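Local coordinates for protein endonuclease 2 (Arabidopsis thaliana, PDB 4CXO) that cleaves RNA and single-stranded DNA, and less readily double-stranded DNA, as a monomeric, metal-dependent nuclease of the type I (S1/P1) family, at residues A[62-67]-A[133-138]. Residues are numbered along the deposited sequence; the frame is centred on the assembly and turned at random.
Sequences TPDACS and YASDKG. With TMP (thymidine-5'-phosphate), chain E.
The Tyr133 ring packs with one face against Asp64, in the turn at 63-65, and its side chain can be followed outward along it. Its CB and CG lie beside the Asp64 carboxylate, OD1 being 3.7 Å from CG; carboxylate and ring are stacked, their planes 21° apart. CD1 faces Pro63 O and Thr62 OG1 together, the hydroxyl in the ring plane at its edge. Further out, CE1 approaches Ala65 O at 3.1 Å, while OH ends alongside the Ala65 backbone. Over the ring centre stands Asp64 CA, in a CH-pi contact. The Ala65 N to Pro63 O hydrogen bond closes an inverse gamma turn about Asp64, and Thr62 OG1 also donates to this carbonyl. Tyr222 stacks on the Tyr133 ring, and Cys66, next to Ala65, is disulfide-bonded to Cys218 of helix 206-221.

Thr62 and Tyr133 form a parallel beta bridge: Ala134 N makes a weak hydrogen bond to Thr62 O, which Tyr133 CA also meets in a CA-H...O contact. The contact thus ties the loop after strand 60-62 to the start of segment 133-138, whose far end, Lys137 and Gly138, borders the thymidine base. With CG beside its backbone N (chi1 -72°), Asp64 directs OD1 to Ser135, whose OG donates 2.9 Å to OD1 on the syn side. A water donates to the same OD1 and to Thr62 O and accepts from Ser135 N. Hydroxyl and water together would be expected to stabilise a charged carboxylate.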
loop_
_atom_site.group_PDB
_atom_site.type_symbol
_atom_site.label_atom_id
_atom_site.label_comp_id
_atom_site.label_asym_id
_atom_site.label_seq_id
_atom_site.Cartn_x
_atom_site.Cartn_y
_atom_site.Cartn_z
ATOM N N THR A 62 -1.637 4.708 15.391
ATOM C CA THR A 62 -2.320 4.006 16.463
ATOM C C THR A 62 -1.571 4.210 17.782
ATOM O O THR A 62 -0.438 4.670 17.804
ATOM C CB THR A 62 -2.369 2.502 16.178
ATOM O OG1 THR A 62 -1.039 1.969 16.231
ATOM C CG2 THR A 62 -2.968 2.221 14.818
ATOM N N PRO A 63 -2.204 3.852 18.903
ATOM C CA PRO A 63 -1.460 3.795 20.155
ATOM C C PRO A 63 -0.412 2.684 20.125
ATOM O O PRO A 63 -0.355 1.899 19.176
ATOM C CB PRO A 63 -2.543 3.494 21.195
ATOM C CG PRO A 63 -3.824 3.914 20.552
ATOM C CD PRO A 63 -3.638 3.615 19.102
ATOM N N ASP A 64 0.419 2.621 21.153
ATOM C CA ASP A 64 1.432 1.584 21.229
ATOM C C ASP A 64 0.776 0.250 21.566
ATOM O O ASP A 64 0.890 -0.248 22.690
ATOM C CB ASP A 64 2.475 1.920 22.293
ATOM C CG ASP A 64 3.398 3.050 21.882
ATOM O OD1 ASP A 64 3.086 3.811 20.938
ATOM O OD2 ASP A 64 4.454 3.170 22.535
ATOM N N ALA A 65 0.073 -0.316 20.596
ATOM C CA ALA A 65 -0.537 -1.636 20.751
ATOM C C ALA A 65 -0.720 -2.236 19.360
ATOM O O ALA A 65 -0.335 -1.615 18.381
ATOM C CB ALA A 65 -1.869 -1.513 21.486
ATOM N N CYS A 66 -1.293 -3.427 19.258
ATOM C CA CYS A 66 -1.417 -4.098 17.967
ATOM C C CYS A 66 -2.835 -4.077 17.436
ATOM O O CYS A 66 -3.241 -4.988 16.709
ATOM C CB CYS A 66 -0.904 -5.527 18.048
ATOM S SG CYS A 66 0.771 -5.583 18.712
ATOM N N SER A 67 -3.572 -3.020 17.752
ATOM C CA SER A 67 -4.948 -2.909 17.292
ATOM C C SER A 67 -5.207 -1.622 16.527
ATOM O O SER A 67 -4.517 -0.608 16.696
ATOM C CB SER A 67 -5.923 -3.025 18.465
ATOM O OG SER A 67 -5.889 -1.882 19.270
ATOM N N TYR A 133 2.685 3.158 14.956
ATOM C CA TYR A 133 2.660 4.020 16.135
ATOM C C TYR A 133 2.923 5.492 15.871
ATOM O O TYR A 133 3.902 5.861 15.220
ATOM C CB TYR A 133 3.666 3.546 17.176
ATOM C CG TYR A 133 3.508 2.125 17.641
ATOM C CD1 TYR A 133 2.338 1.398 17.417
ATOM C CD2 TYR A 133 4.534 1.504 18.332
ATOM C CE1 TYR A 133 2.213 0.100 17.859
ATOM C CE2 TYR A 133 4.413 0.203 18.779
ATOM C CZ TYR A 133 3.248 -0.492 18.538
ATOM O OH TYR A 133 3.138 -1.783 18.988
ATOM N N ALA A 134 2.063 6.337 16.427
ATOM C CA ALA A 134 2.319 7.769 16.443
ATOM C C ALA A 134 3.651 8.071 17.131
ATOM O O ALA A 134 4.379 8.960 16.712
ATOM C CB ALA A 134 1.196 8.500 17.146
ATOM N N SER A 135 3.975 7.307 18.166
ATOM C CA SER A 135 5.156 7.597 18.997
ATOM C C SER A 135 6.510 7.516 18.290
ATOM O O SER A 135 7.476 8.113 18.756
ATOM C CB SER A 135 5.177 6.689 20.225
ATOM O OG SER A 135 5.279 5.327 19.863
ATOM N N ASP A 136 6.592 6.766 17.189
ATOM C CA ASP A 136 7.820 6.727 16.389
ATOM C C ASP A 136 7.542 7.107 14.940
ATOM O O ASP A 136 8.328 6.787 14.047
ATOM C CB ASP A 136 8.519 5.361 16.486
ATOM C CG ASP A 136 7.586 4.200 16.235
ATOM O OD1 ASP A 136 6.842 4.220 15.231
ATOM O OD2 ASP A 136 7.597 3.255 17.055
ATOM N N LYS A 137 6.430 7.811 14.725
ATOM C CA LYS A 137 6.033 8.287 13.402
ATOM C C LYS A 137 6.100 7.158 12.377
ATOM O O LYS A 137 6.697 7.288 11.313
ATOM C CB LYS A 137 6.891 9.487 12.979
ATOM C CG LYS A 137 6.615 10.767 13.774
ATOM N N GLY A 138 5.474 6.044 12.716
ATOM C CA GLY A 138 5.440 4.879 11.839
ATOM C C GLY A 138 6.805 4.315 11.498
ATOM O O GLY A 138 7.053 3.867 10.382
HETATM P P TMP E . 7.486 12.204 6.526
HETATM O O1P TMP E . 6.328 13.169 6.518
HETATM O O2P TMP E . 8.577 12.559 5.543
HETATM O O3P TMP E . 7.969 11.796 7.902
HETATM O "O5'" TMP E . 6.878 10.844 5.931
HETATM C "C5'" TMP E . 7.776 9.784 5.619
HETATM C "C4'" TMP E . 7.025 8.482 5.376
HETATM O "O4'" TMP E . 6.395 7.965 6.549
HETATM C "C3'" TMP E . 5.874 8.628 4.411
HETATM O "O3'" TMP E . 5.829 7.369 3.754
HETATM C "C2'" TMP E . 4.618 8.817 5.249
HETATM C "C1'" TMP E . 4.955 7.912 6.431
HETATM N N1 TMP E . 4.438 8.237 7.773
HETATM C C2 TMP E . 3.767 7.240 8.532
HETATM O O2 TMP E . 3.551 6.103 8.043
HETATM N N3 TMP E . 3.332 7.498 9.779
HETATM C C4 TMP E . 3.529 8.698 10.332
HETATM O O4 TMP E . 3.115 8.907 11.484
HETATM C C5 TMP E . 4.242 9.759 9.569
HETATM C C5M TMP E . 4.494 11.122 10.131
HETATM C C6 TMP E . 4.678 9.454 8.298
HETATM O O HOH W 1 1.866 5.687 19.503
#